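Long-range contacts in CurH (Lyngbya majuscula, PDB 3KG7), which probably catalyses the dehydration of a beta-hydroxyacyl chain to an unsaturated one during curacin polyketide biosynthesis: residues 260-265 with 280-285; 35-40 with 189-194; 241-246 with 268-273. All blocks are in the same frame, centred on the assembly; numbering follows the deposited sequence.

Overall arrangement
The chain is a double hotdog, and the three contacts sample different parts of it. Contacts 1 and 3 share the antiparallel strands of the second half: 243-255, 260-268 and 274-286 lie side by side, with contact 1 pairing the last two and contact 3 joining the start of the first to the turn between the others. Their centres are 22 Å apart, yet they touch where Ile265 CG2 packs on Ala246 CB at 3.8 Å. Contact 2 ties a loop of the first half to one of the second, beside elements where dehydratases of this family usually carry their catalytic residues. Its nearest atoms are about 9 Å from contact 3 and about 13 Å from contact 1.

Contact 1: residues 260-265 with 280-285; sequences TRSYDI and GFTVKR
Tyr263 and Phe281 form the closely packed side of this antiparallel hairpin, part of the double hotdog fold. Their side chains run alongside each other, and the edge of the phenyl ring is directed at the face of the phenol in an offset edge-to-face pair, planes at 70°. Phe281 CD1 comes within 3.5 Å of Tyr263 CZ. Beyond the stack, the phenol OH is hydrogen-bonded to Thr209 O, which satisfies the buried hydroxyl. A leucine in place of Tyr263 would probably leave Phe281 without its aromatic mate and the Thr209 carbonyl without this bond. Beside the rings Val283 CG2 packs on Arg261 CB, while the arginine chain bends at chi3 (81°) to carry its guanidinium away to Asp214.

Backbone pairs Arg261–Val283 and Tyr263–Phe281 hold the strands together. On the face of Ser262 and Thr282 the grip is looser: Thr282 is buried, but Ser262 is partly exposed and its OG gives only a weak hydrogen bond to Thr282 OG1. Where the second strand turns a corner, Gly280 and Phe281 both oppose Tyr263, a G1 bulge; glycine suits the positive phi. There Gly280 N donates to Asp264 OD1 over 2.9 Å, nearly along the carboxylate C–O bond.

Contact 2: residues 35-40 with 189-194; sequences HPWIGD and KALAFQ
Pro36 and Gln194 make the closest approach between these two loops, and it is one of a polar group against an apolar ring. The extended glutamine chain meets the proline from the opposite direction, laying its amide against the pyrrolidine: Gln194 OE1 is 3.3 Å from Pro36 CD, and Gln194 NE2 lies 3.6 Å from Pro36 CG. The same OE1 sits at the edge of the indole, in its plane, 3.8 Å from Trp37 CD1, with amide and ring planes 57° apart. A long, flat side chain suits this place, since it can reach the other loop and touch both residues at once.

The apolar part is smaller. Leu191 CD1 packs on Trp37 CB at 3.6 Å, where the side chain leaves the backbone. One face of that ring is occupied by Ile38 CG1, and His201 adds an edge-to-face partner.

Hydrogen bonds act within each segment, not between the two. With CG lodged between backbone N and carbonyl carbon (chi1 61°), the tryptophan turns its ring back toward His35, and Trp37 NE1 donates to His35 ND1 over 3.1 Å, in the imidazole plane though tilted from that of the indole. His35 NE2 is in turn bonded to Gln28, so both ring nitrogens are engaged. A short 3-10 segment follows, with Asp40 N bonded to Trp37 O at 2.9 Å.

Trp37 and Leu191 also rest on helix 202-207, and the first loop runs straight into strand 41-43. In polyketide synthase dehydratases the helix usually bears the catalytic aspartate and the strand the histidine, so this contact probably lies at the junction of the two hotdog halves, beside the active site.

Contact 3: residues 241-246 with 268-273; sequences PSRFYA and LDETGQ
Arg243 and Glu270 meet because each sends its CG opposite the backbone N (chi1 166° and -162°), after which the glutamate folds back at chi2 (87°) while the arginine chain crosses it and bends at chi3. The carboxylate thus lies against the aliphatic part of the arginine, with Glu270 OE2 3.2 Å from Arg243 CD. The charged end stays farther off: Arg243 NH1 is 4.2 Å from Glu270 OE2, beyond a salt bridge, although the opposite charges probably still attract. Arg243 NE has a long, weak ion pair with Glu184 on the neighbouring strand.

Two residues on, Tyr245 pairs with Leu268 in an antiparallel hydrogen-bonded pair. Tyr245 N donates to Leu268 O at 2.7 Å, and Leu268 N returns a bond to Tyr245 O at 2.9 Å. The two side chains share one face of the second hotdog sheet, where their CB atoms touch. This pair lies at the end of strand 260-268, just before the chain reverses into strand 274-286. The reversal fits a type I turn over residues 269-272, and Gly272 suits its positive phi.

The phenol borders this turn edge-on: Asp269 O lies in the ring plane, 3.5 Å from Tyr245 CD2. Asp269 itself organises the reversal. Its OD2 accepts Gln273 N at 3.0 Å, from above the carboxylate plane, and takes weaker bonds from Thr271 N and Gly272 N, a gathering of amides that a short acidic chain can serve. Asp269 CB also lies 4.1 Å from Pro241 CG, and both residues rest on Phe275.

Contact 1: residues 260-265 with 280-285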
ATOM      1  N   THR C 260     -17.792 -33.187   1.914  1.00 86.75           N
ATOM      2  CA  THR C 260     -17.518 -32.129   2.891  1.00 83.23           C
ATOM      3  C   THR C 260     -18.333 -32.370   4.154  1.00 83.51           C
ATOM      4  O   THR C 260     -19.465 -32.852   4.078  1.00 85.63           O
ATOM      5  CB  THR C 260     -17.914 -30.727   2.360  1.00 82.81           C
ATOM      6  OG1 THR C 260     -19.320 -30.693   2.056  1.00 81.84           O
ATOM      7  CG2 THR C 260     -17.118 -30.344   1.118  1.00 82.88           C
ATOM      8  N   ARG C 261     -17.767 -32.043   5.313  1.00 82.80           N
ATOM      9  CA  ARG C 261     -18.537 -32.009   6.562  1.00 83.77           C
ATOM     10  C   ARG C 261     -18.762 -30.557   6.950  1.00 83.36           C
ATOM     11  O   ARG C 261     -17.810 -29.777   6.975  1.00 84.88           O
ATOM     12  CB  ARG C 261     -17.807 -32.720   7.703  1.00 83.98           C
ATOM     13  CG  ARG C 261     -17.571 -34.196   7.503  1.00 85.38           C
ATOM     14  CD  ARG C 261     -16.969 -34.802   8.753  1.00 86.75           C
ATOM     15  NE  ARG C 261     -17.983 -35.099   9.762  1.00 89.01           N
ATOM     16  CZ  ARG C 261     -18.569 -36.286   9.917  1.00 90.30           C
ATOM     17  NH1 ARG C 261     -18.251 -37.307   9.131  1.00 90.45           N
ATOM     18  NH2 ARG C 261     -19.480 -36.457  10.864  1.00 90.73           N
ATOM     19  N   SER C 262     -20.006 -30.190   7.252  1.00 82.63           N
ATOM     20  CA  SER C 262     -20.325 -28.806   7.618  1.00 82.78           C
ATOM     21  C   SER C 262     -21.116 -28.727   8.914  1.00 82.29           C
ATOM     22  O   SER C 262     -21.925 -29.614   9.209  1.00 82.84           O
ATOM     23  CB  SER C 262     -21.116 -28.114   6.509  1.00 83.06           C
ATOM     24  OG  SER C 262     -20.701 -28.551   5.228  1.00 85.69           O
ATOM     25  N   TYR C 263     -20.889 -27.657   9.677  1.00 80.79           N
ATOM     26  CA  TYR C 263     -21.614 -27.441  10.937  1.00 80.88           C
ATOM     27  C   TYR C 263     -21.711 -25.979  11.383  1.00 81.51           C
ATOM     28  O   TYR C 263     -21.160 -25.080  10.747  1.00 82.62           O
ATOM     29  CB  TYR C 263     -21.088 -28.351  12.073  1.00 81.67           C
ATOM     30  CG  TYR C 263     -19.593 -28.317  12.328  1.00 81.03           C
ATOM     31  CD1 TYR C 263     -18.707 -29.051  11.530  1.00 81.17           C
ATOM     32  CD2 TYR C 263     -19.066 -27.583  13.392  1.00 81.42           C
ATOM     33  CE1 TYR C 263     -17.327 -29.029  11.769  1.00 81.82           C
ATOM     34  CE2 TYR C 263     -17.687 -27.557  13.642  1.00 82.33           C
ATOM     35  CZ  TYR C 263     -16.825 -28.280  12.828  1.00 82.07           C
ATOM     36  OH  TYR C 263     -15.468 -28.251  13.070  1.00 81.07           O
ATOM     37  N   ASP C 264     -22.437 -25.763  12.478  1.00 81.49           N
ATOM     38  CA  ASP C 264     -22.699 -24.426  13.017  1.00 81.14           C
ATOM     39  C   ASP C 264     -22.215 -24.305  14.451  1.00 80.76           C
ATOM     40  O   ASP C 264     -22.295 -25.261  15.224  1.00 82.19           O
ATOM     41  CB  ASP C 264     -24.200 -24.128  12.967  1.00 80.91           C
ATOM     42  CG  ASP C 264     -24.748 -24.193  11.569  1.00 81.89           C
ATOM     43  OD1 ASP C 264     -24.103 -23.636  10.653  1.00 80.27           O
ATOM     44  OD2 ASP C 264     -25.814 -24.817  11.385  1.00 83.78           O
ATOM     45  N   ILE C 265     -21.718 -23.127  14.810  1.00 79.51           N
ATOM     46  CA  ILE C 265     -21.257 -22.897  16.172  1.00 81.03           C
ATOM     47  C   ILE C 265     -21.812 -21.588  16.697  1.00 82.99           C
ATOM     48  O   ILE C 265     -21.701 -20.548  16.042  1.00 85.96           O
ATOM     49  CB  ILE C 265     -19.707 -22.877  16.277  1.00 80.30           C
ATOM     50  CG1 ILE C 265     -19.106 -24.202  15.801  1.00 78.52           C
ATOM     51  CG2 ILE C 265     -19.270 -22.612  17.715  1.00 79.22           C
ATOM     52  CD1 ILE C 265     -17.947 -24.037  14.883  1.00 76.70           C
ATOM     53  N   GLY C 280     -22.240 -22.677   8.623  1.00 81.71           N
ATOM     54  CA  GLY C 280     -21.759 -23.421   7.470  1.00 81.52           C
ATOM     55  C   GLY C 280     -20.261 -23.645   7.456  1.00 81.42           C
ATOM     56  O   GLY C 280     -19.651 -23.660   6.386  1.00 81.30           O
ATOM     57  N   PHE C 281     -19.677 -23.820   8.645  1.00 80.25           N
ATOM     58  CA  PHE C 281     -18.250 -24.121   8.784  1.00 79.69           C
ATOM     59  C   PHE C 281     -17.937 -25.466   8.137  1.00 79.83           C
ATOM     60  O   PHE C 281     -18.278 -26.521   8.680  1.00 79.93           O
ATOM     61  CB  PHE C 281     -17.819 -24.120  10.261  1.00 79.13           C
ATOM     62  CG  PHE C 281     -16.336 -24.342  10.466  1.00 79.66           C
ATOM     63  CD1 PHE C 281     -15.854 -25.574  10.908  1.00 80.04           C
ATOM     64  CD2 PHE C 281     -15.416 -23.321  10.213  1.00 79.28           C
ATOM     65  CE1 PHE C 281     -14.472 -25.785  11.093  1.00 80.24           C
ATOM     66  CE2 PHE C 281     -14.037 -23.526  10.401  1.00 78.71           C
ATOM     67  CZ  PHE C 281     -13.568 -24.759  10.842  1.00 77.65           C
ATOM     68  N   THR C 282     -17.290 -25.419   6.977  1.00 79.45           N
ATOM     69  CA  THR C 282     -17.082 -26.618   6.173  1.00 81.08           C
ATOM     70  C   THR C 282     -15.619 -27.072   6.158  1.00 82.81           C
ATOM     71  O   THR C 282     -14.710 -26.283   5.875  1.00 84.97           O
ATOM     72  CB  THR C 282     -17.595 -26.411   4.735  1.00 81.75           C
ATOM     73  OG1 THR C 282     -18.912 -25.843   4.770  1.00 83.05           O
ATOM     74  CG2 THR C 282     -17.640 -27.732   3.984  1.00 81.09           C
ATOM     75  N   VAL C 283     -15.403 -28.343   6.481  1.00 81.89           N
ATOM     76  CA  VAL C 283     -14.082 -28.950   6.363  1.00 82.89           C
ATOM     77  C   VAL C 283     -14.069 -29.939   5.198  1.00 83.39           C
ATOM     78  O   VAL C 283     -15.097 -30.517   4.856  1.00 83.60           O
ATOM     79  CB  VAL C 283     -13.626 -29.640   7.679  1.00 82.97           C
ATOM     80  CG1 VAL C 283     -13.382 -28.598   8.773  1.00 82.69           C
ATOM     81  CG2 VAL C 283     -14.644 -30.689   8.140  1.00 80.76           C
ATOM     82  N   LYS C 284     -12.908 -30.107   4.576  1.00 84.90           N
ATOM     83  CA  LYS C 284     -12.754 -31.083   3.501  1.00 86.27           C
ATOM     84  C   LYS C 284     -11.442 -31.846   3.670  1.00 87.79           C
ATOM     85  O   LYS C 284     -10.445 -31.290   4.147  1.00 89.74           O
ATOM     86  CB  LYS C 284     -12.820 -30.402   2.129  1.00 86.60           C
ATOM     87  CG  LYS C 284     -12.953 -31.364   0.946  1.00 86.08           C
ATOM     88  CD  LYS C 284     -12.934 -30.635  -0.394  1.00 86.80           C
ATOM     89  CE  LYS C 284     -11.522 -30.223  -0.797  1.00 87.97           C
ATOM     90  NZ  LYS C 284     -11.475 -29.677  -2.180  1.00 88.00           N
ATOM     91  N   ARG C 285     -11.453 -33.121   3.286  1.00 89.29           N
ATOM     92  CA  ARG C 285     -10.262 -33.967   3.353  1.00 90.49           C
ATOM     93  C   ARG C 285      -9.115 -33.371   2.529  1.00 90.39           C
ATOM     94  O   ARG C 285      -9.298 -32.994   1.368  1.00 90.43           O
ATOM     95  CB  ARG C 285     -10.587 -35.381   2.869  1.00 90.02           C
ATOM     96  CG  ARG C 285     -11.656 -36.097   3.685  1.00 91.75           C
ATOM     97  CD  ARG C 285     -11.074 -36.882   4.863  1.00 93.31           C
ATOM     98  NE  ARG C 285     -10.306 -38.057   4.438  1.00 94.17           N
ATOM     99  CZ  ARG C 285     -10.128 -39.157   5.169  1.00 93.60           C
ATOM    100  NH1 ARG C 285     -10.672 -39.268   6.375  1.00 93.20           N
ATOM    101  NH2 ARG C 285      -9.406 -40.157   4.686  1.00 94.10           N
TER

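Contact 2: residues 35-40 with 189-194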
ATOM      1  N   HIS C  35       5.005 -14.222  15.161  1.00 84.08           N
ATOM      2  CA  HIS C  35       3.811 -14.959  15.522  1.00 83.19           C
ATOM      3  C   HIS C  35       4.168 -16.356  16.023  1.00 82.96           C
ATOM      4  O   HIS C  35       3.855 -17.344  15.354  1.00 84.20           O
ATOM      5  CB  HIS C  35       2.920 -15.102  14.291  1.00 84.81           C
ATOM      6  CG  HIS C  35       2.326 -13.817  13.820  1.00 85.81           C
ATOM      7  ND1 HIS C  35       1.069 -13.399  14.199  1.00 87.30           N
ATOM      8  CD2 HIS C  35       2.811 -12.860  12.994  1.00 85.76           C
ATOM      9  CE1 HIS C  35       0.810 -12.230  13.637  1.00 87.71           C
ATOM     10  NE2 HIS C  35       1.853 -11.880  12.903  1.00 86.66           N
ATOM     11  N   PRO C  36       4.804 -16.453  17.206  1.00 81.47           N
ATOM     12  CA  PRO C  36       5.199 -17.759  17.714  1.00 79.64           C
ATOM     13  C   PRO C  36       4.060 -18.759  17.826  1.00 80.70           C
ATOM     14  O   PRO C  36       4.313 -19.962  17.822  1.00 81.22           O
ATOM     15  CB  PRO C  36       5.757 -17.442  19.105  1.00 78.81           C
ATOM     16  CG  PRO C  36       5.244 -16.107  19.439  1.00 78.34           C
ATOM     17  CD  PRO C  36       5.195 -15.385  18.138  1.00 80.01           C
ATOM     18  N   TRP C  37       2.825 -18.273  17.924  1.00 79.96           N
ATOM     19  CA  TRP C  37       1.665 -19.156  18.105  1.00 80.81           C
ATOM     20  C   TRP C  37       1.475 -20.148  16.966  1.00 80.93           C
ATOM     21  O   TRP C  37       1.001 -21.256  17.188  1.00 81.31           O
ATOM     22  CB  TRP C  37       0.376 -18.360  18.332  1.00 81.19           C
ATOM     23  CG  TRP C  37      -0.032 -17.445  17.207  1.00 81.09           C
ATOM     24  CD1 TRP C  37       0.358 -16.147  17.023  1.00 82.03           C
ATOM     25  CD2 TRP C  37      -0.926 -17.752  16.130  1.00 81.39           C
ATOM     26  NE1 TRP C  37      -0.230 -15.632  15.889  1.00 82.65           N
ATOM     27  CE2 TRP C  37      -1.027 -16.595  15.326  1.00 82.02           C
ATOM     28  CE3 TRP C  37      -1.652 -18.897  15.762  1.00 82.45           C
ATOM     29  CZ2 TRP C  37      -1.826 -16.545  14.178  1.00 81.48           C
ATOM     30  CZ3 TRP C  37      -2.444 -18.847  14.616  1.00 81.91           C
ATOM     31  CH2 TRP C  37      -2.526 -17.673  13.841  1.00 80.91           C
ATOM     32  N   ILE C  38       1.854 -19.755  15.753  1.00 80.23           N
ATOM     33  CA  ILE C  38       1.698 -20.638  14.593  1.00 79.40           C
ATOM     34  C   ILE C  38       2.461 -21.938  14.811  1.00 80.83           C
ATOM     35  O   ILE C  38       1.996 -23.011  14.436  1.00 82.72           O
ATOM     36  CB  ILE C  38       2.143 -19.977  13.280  1.00 77.96           C
ATOM     37  CG1 ILE C  38       1.421 -18.645  13.097  1.00 78.04           C
ATOM     38  CG2 ILE C  38       1.886 -20.908  12.090  1.00 75.59           C
ATOM     39  CD1 ILE C  38       2.012 -17.791  12.027  1.00 78.70           C
ATOM     40  N   GLY C  39       3.623 -21.838  15.448  1.00 79.65           N
ATOM     41  CA  GLY C  39       4.429 -23.002  15.774  1.00 78.10           C
ATOM     42  C   GLY C  39       3.729 -24.007  16.662  1.00 79.75           C
ATOM     43  O   GLY C  39       4.159 -25.153  16.761  1.00 80.32           O
ATOM     44  N   ASP C  40       2.648 -23.583  17.312  1.00 81.55           N
ATOM     45  CA  ASP C  40       1.859 -24.483  18.148  1.00 82.54           C
ATOM     46  C   ASP C  40       0.538 -24.928  17.495  1.00 83.05           C
ATOM     47  O   ASP C  40      -0.276 -25.606  18.129  1.00 83.84           O
ATOM     48  CB  ASP C  40       1.654 -23.892  19.550  1.00 85.07           C
ATOM     49  CG  ASP C  40       2.881 -24.073  20.454  1.00 87.10           C
ATOM     50  OD1 ASP C  40       3.662 -25.040  20.269  1.00 86.63           O
ATOM     51  OD2 ASP C  40       3.061 -23.237  21.364  1.00 88.73           O
ATOM     52  N   LYS C 189      -2.667 -19.430  28.718  1.00 81.95           N
ATOM     53  CA  LYS C 189      -1.686 -18.681  29.504  1.00 82.71           C
ATOM     54  C   LYS C 189      -0.454 -18.293  28.674  1.00 81.84           C
ATOM     55  O   LYS C 189       0.065 -17.183  28.808  1.00 81.33           O
ATOM     56  CB  LYS C 189      -1.281 -19.489  30.738  1.00 84.09           C
ATOM     57  CG  LYS C 189      -0.265 -18.808  31.644  1.00 86.60           C
ATOM     58  CD  LYS C 189       0.542 -19.842  32.419  1.00 88.43           C
ATOM     59  CE  LYS C 189       1.740 -19.215  33.094  1.00 88.57           C
ATOM     60  NZ  LYS C 189       2.730 -20.251  33.466  1.00 88.92           N
ATOM     61  N   ALA C 190      -0.014 -19.207  27.811  1.00 80.44           N
ATOM     62  CA  ALA C 190       1.128 -18.974  26.933  1.00 80.74           C
ATOM     63  C   ALA C 190       0.853 -17.908  25.872  1.00 80.31           C
ATOM     64  O   ALA C 190       1.769 -17.243  25.398  1.00 80.64           O
ATOM     65  CB  ALA C 190       1.555 -20.279  26.278  1.00 81.51           C
ATOM     66  N   LEU C 191      -0.417 -17.739  25.523  1.00 80.93           N
ATOM     67  CA  LEU C 191      -0.828 -16.811  24.471  1.00 80.35           C
ATOM     68  C   LEU C 191      -1.106 -15.394  24.973  1.00 81.11           C
ATOM     69  O   LEU C 191      -0.917 -14.432  24.236  1.00 81.94           O
ATOM     70  CB  LEU C 191      -2.057 -17.369  23.748  1.00 79.63           C
ATOM     71  CG  LEU C 191      -2.400 -16.815  22.363  1.00 79.61           C
ATOM     72  CD1 LEU C 191      -1.401 -17.279  21.309  1.00 77.07           C
ATOM     73  CD2 LEU C 191      -3.814 -17.225  21.988  1.00 78.84           C
ATOM     74  N   ALA C 192      -1.544 -15.278  26.227  1.00 81.92           N
ATOM     75  CA  ALA C 192      -1.956 -13.999  26.839  1.00 82.47           C
ATOM     76  C   ALA C 192      -1.185 -12.732  26.417  1.00 82.92           C
ATOM     77  O   ALA C 192      -1.803 -11.707  26.146  1.00 83.99           O
ATOM     78  CB  ALA C 192      -1.988 -14.121  28.369  1.00 81.38           C
ATOM     79  N   PHE C 193       0.146 -12.809  26.351  1.00 83.50           N
ATOM     80  CA  PHE C 193       0.998 -11.652  26.024  1.00 84.99           C
ATOM     81  C   PHE C 193       0.808 -11.137  24.604  1.00 85.63           C
ATOM     82  O   PHE C 193       1.078  -9.969  24.312  1.00 86.12           O
ATOM     83  CB  PHE C 193       2.477 -12.007  26.214  1.00 86.47           C
ATOM     84  CG  PHE C 193       3.442 -10.926  25.758  1.00 86.92           C
ATOM     85  CD1 PHE C 193       3.947  -9.997  26.665  1.00 86.82           C
ATOM     86  CD2 PHE C 193       3.858 -10.849  24.425  1.00 87.33           C
ATOM     87  CE1 PHE C 193       4.851  -9.006  26.255  1.00 86.97           C
ATOM     88  CE2 PHE C 193       4.753  -9.853  24.002  1.00 88.26           C
ATOM     89  CZ  PHE C 193       5.258  -8.936  24.922  1.00 87.03           C
ATOM     90  N   GLN C 194       0.373 -12.018  23.717  1.00 86.02           N
ATOM     91  CA  GLN C 194       0.300 -11.706  22.289  1.00 87.25           C
ATOM     92  C   GLN C 194      -0.976 -10.976  21.886  1.00 88.54           C
ATOM     93  O   GLN C 194      -1.073 -10.459  20.769  1.00 89.33           O
ATOM     94  CB  GLN C 194       0.434 -12.982  21.448  1.00 86.69           C
ATOM     95  CG  GLN C 194       1.653 -13.830  21.803  1.00 88.59           C
ATOM     96  CD  GLN C 194       2.054 -14.780  20.692  1.00 88.96           C
ATOM     97  OE1 GLN C 194       2.418 -14.350  19.598  1.00 91.42           O
ATOM     98  NE2 GLN C 194       2.004 -16.078  20.973  1.00 88.34           N
TER

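Contact 3: residues 241-246 with 268-273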
ATOM      1  N   PRO C 241     -15.064 -12.257  25.721  1.00 81.49           N
ATOM      2  CA  PRO C 241     -14.654 -12.130  27.111  1.00 81.95           C
ATOM      3  C   PRO C 241     -13.505 -13.097  27.402  1.00 83.41           C
ATOM      4  O   PRO C 241     -13.172 -13.931  26.550  1.00 83.61           O
ATOM      5  CB  PRO C 241     -15.902 -12.555  27.887  1.00 81.08           C
ATOM      6  CG  PRO C 241     -17.002 -12.635  26.881  1.00 80.58           C
ATOM      7  CD  PRO C 241     -16.354 -12.952  25.600  1.00 80.14           C
ATOM      8  N   SER C 242     -12.913 -12.987  28.591  1.00 84.99           N
ATOM      9  CA  SER C 242     -11.771 -13.825  28.980  1.00 86.27           C
ATOM     10  C   SER C 242     -12.135 -15.307  28.989  1.00 86.30           C
ATOM     11  O   SER C 242     -11.276 -16.170  28.789  1.00 85.95           O
ATOM     12  CB  SER C 242     -11.239 -13.394  30.348  1.00 87.03           C
ATOM     13  OG  SER C 242     -12.297 -13.284  31.288  1.00 87.31           O
ATOM     14  N   ARG C 243     -13.419 -15.579  29.214  1.00 85.39           N
ATOM     15  CA  ARG C 243     -13.966 -16.930  29.200  1.00 86.95           C
ATOM     16  C   ARG C 243     -15.347 -16.942  28.530  1.00 84.33           C
ATOM     17  O   ARG C 243     -16.211 -16.124  28.853  1.00 82.76           O
ATOM     18  CB  ARG C 243     -14.038 -17.463  30.638  1.00 89.21           C
ATOM     19  CG  ARG C 243     -14.879 -18.715  30.837  1.00 92.45           C
ATOM     20  CD  ARG C 243     -14.994 -19.072  32.310  1.00 93.61           C
ATOM     21  NE  ARG C 243     -13.732 -19.586  32.840  1.00 98.21           N
ATOM     22  CZ  ARG C 243     -13.589 -20.146  34.039  1.00 98.97           C
ATOM     23  NH1 ARG C 243     -14.630 -20.270  34.853  1.00 98.87           N
ATOM     24  NH2 ARG C 243     -12.399 -20.589  34.423  1.00 99.99           N
ATOM     25  N   PHE C 244     -15.535 -17.869  27.592  1.00 82.19           N
ATOM     26  CA  PHE C 244     -16.798 -18.012  26.861  1.00 80.65           C
ATOM     27  C   PHE C 244     -16.998 -19.450  26.389  1.00 80.25           C
ATOM     28  O   PHE C 244     -16.160 -20.317  26.648  1.00 80.06           O
ATOM     29  CB  PHE C 244     -16.856 -17.049  25.674  1.00 80.13           C
ATOM     30  CG  PHE C 244     -15.804 -17.304  24.627  1.00 81.41           C
ATOM     31  CD1 PHE C 244     -16.109 -18.027  23.479  1.00 81.39           C
ATOM     32  CD2 PHE C 244     -14.505 -16.810  24.782  1.00 81.26           C
ATOM     33  CE1 PHE C 244     -15.135 -18.263  22.500  1.00 81.48           C
ATOM     34  CE2 PHE C 244     -13.529 -17.041  23.809  1.00 81.46           C
ATOM     35  CZ  PHE C 244     -13.849 -17.768  22.666  1.00 80.89           C
ATOM     36  N   TYR C 245     -18.101 -19.691  25.684  1.00 80.13           N
ATOM     37  CA  TYR C 245     -18.482 -21.038  25.272  1.00 79.49           C
ATOM     38  C   TYR C 245     -18.731 -21.157  23.765  1.00 80.01           C
ATOM     39  O   TYR C 245     -19.123 -20.188  23.105  1.00 81.20           O
ATOM     40  CB  TYR C 245     -19.723 -21.495  26.052  1.00 79.77           C
ATOM     41  CG  TYR C 245     -19.528 -21.531  27.557  1.00 80.35           C
ATOM     42  CD1 TYR C 245     -19.066 -22.685  28.193  1.00 78.51           C
ATOM     43  CD2 TYR C 245     -19.808 -20.409  28.347  1.00 81.48           C
ATOM     44  CE1 TYR C 245     -18.881 -22.723  29.568  1.00 78.47           C
ATOM     45  CE2 TYR C 245     -19.625 -20.438  29.728  1.00 80.64           C
ATOM     46  CZ  TYR C 245     -19.159 -21.599  30.327  1.00 80.04           C
ATOM     47  OH  TYR C 245     -18.978 -21.640  31.689  1.00 80.26           O
ATOM     48  N   ALA C 246     -18.491 -22.352  23.230  1.00 78.99           N
ATOM     49  CA  ALA C 246     -18.845 -22.672  21.852  1.00 78.84           C
ATOM     50  C   ALA C 246     -19.878 -23.786  21.882  1.00 79.96           C
ATOM     51  O   ALA C 246     -19.626 -24.856  22.442  1.00 80.90           O
ATOM     52  CB  ALA C 246     -17.618 -23.091  21.064  1.00 79.91           C
ATOM     53  N   LEU C 268     -21.255 -18.189  23.007  1.00 82.84           N
ATOM     54  CA  LEU C 268     -22.013 -17.769  24.187  1.00 82.94           C
ATOM     55  C   LEU C 268     -21.079 -17.205  25.246  1.00 84.80           C
ATOM     56  O   LEU C 268     -20.031 -17.792  25.518  1.00 85.83           O
ATOM     57  CB  LEU C 268     -22.774 -18.953  24.784  1.00 82.46           C
ATOM     58  CG  LEU C 268     -23.742 -19.778  23.930  1.00 81.77           C
ATOM     59  CD1 LEU C 268     -23.830 -21.177  24.488  1.00 80.64           C
ATOM     60  CD2 LEU C 268     -25.121 -19.145  23.872  1.00 81.57           C
ATOM     61  N   ASP C 269     -21.460 -16.078  25.851  1.00 85.99           N
ATOM     62  CA  ASP C 269     -20.641 -15.450  26.903  1.00 87.89           C
ATOM     63  C   ASP C 269     -20.733 -16.175  28.264  1.00 89.08           C
ATOM     64  O   ASP C 269     -21.279 -17.284  28.353  1.00 89.24           O
ATOM     65  CB  ASP C 269     -20.922 -13.933  27.025  1.00 88.82           C
ATOM     66  CG  ASP C 269     -22.366 -13.604  27.445  1.00 89.71           C
ATOM     67  OD1 ASP C 269     -22.847 -12.512  27.071  1.00 90.22           O
ATOM     68  OD2 ASP C 269     -23.014 -14.400  28.156  1.00 89.97           O
ATOM     69  N   GLU C 270     -20.189 -15.541  29.306  1.00 89.69           N
ATOM     70  CA  GLU C 270     -20.154 -16.092  30.671  1.00 90.63           C
ATOM     71  C   GLU C 270     -21.540 -16.460  31.216  1.00 89.90           C
ATOM     72  O   GLU C 270     -21.689 -17.464  31.923  1.00 89.12           O
ATOM     73  CB  GLU C 270     -19.473 -15.096  31.626  1.00 92.93           C
ATOM     74  CG  GLU C 270     -18.982 -15.695  32.961  1.00 95.90           C
ATOM     75  CD  GLU C 270     -17.568 -16.282  32.889  1.00 97.84           C
ATOM     76  OE1 GLU C 270     -16.723 -15.726  32.146  1.00 99.55           O
ATOM     77  OE2 GLU C 270     -17.295 -17.288  33.588  1.00 96.90           O
ATOM     78  N   THR C 271     -22.537 -15.636  30.890  1.00 89.45           N
ATOM     79  CA  THR C 271     -23.918 -15.836  31.354  1.00 88.60           C
ATOM     80  C   THR C 271     -24.646 -16.889  30.519  1.00 87.70           C
ATOM     81  O   THR C 271     -25.591 -17.520  30.990  1.00 88.75           O
ATOM     82  CB  THR C 271     -24.728 -14.504  31.363  1.00 87.11           C
ATOM     83  OG1 THR C 271     -24.134 -13.584  32.286  1.00 85.41           O
ATOM     84  CG2 THR C 271     -26.182 -14.728  31.775  1.00 88.47           C
ATOM     85  N   GLY C 272     -24.189 -17.088  29.288  1.00 87.03           N
ATOM     86  CA  GLY C 272     -24.841 -18.007  28.366  1.00 85.91           C
ATOM     87  C   GLY C 272     -25.575 -17.267  27.262  1.00 85.99           C
ATOM     88  O   GLY C 272     -26.332 -17.873  26.504  1.00 87.60           O
ATOM     89  N   GLN C 273     -25.353 -15.955  27.176  1.00 84.75           N
ATOM     90  CA  GLN C 273     -25.912 -15.129  26.106  1.00 85.12           C
ATOM     91  C   GLN C 273     -25.088 -15.210  24.837  1.00 85.59           C
ATOM     92  O   GLN C 273     -23.862 -15.113  24.886  1.00 87.89           O
ATOM     93  CB  GLN C 273     -26.016 -13.675  26.550  1.00 85.98           C
ATOM     94  CG  GLN C 273     -27.260 -13.403  27.377  1.00 89.37           C
ATOM     95  CD  GLN C 273     -27.317 -11.989  27.904  1.00 89.98           C
ATOM     96  OE1 GLN C 273     -26.470 -11.150  27.570  1.00 90.49           O
ATOM     97  NE2 GLN C 273     -28.319 -11.714  28.738  1.00 87.56           N
TER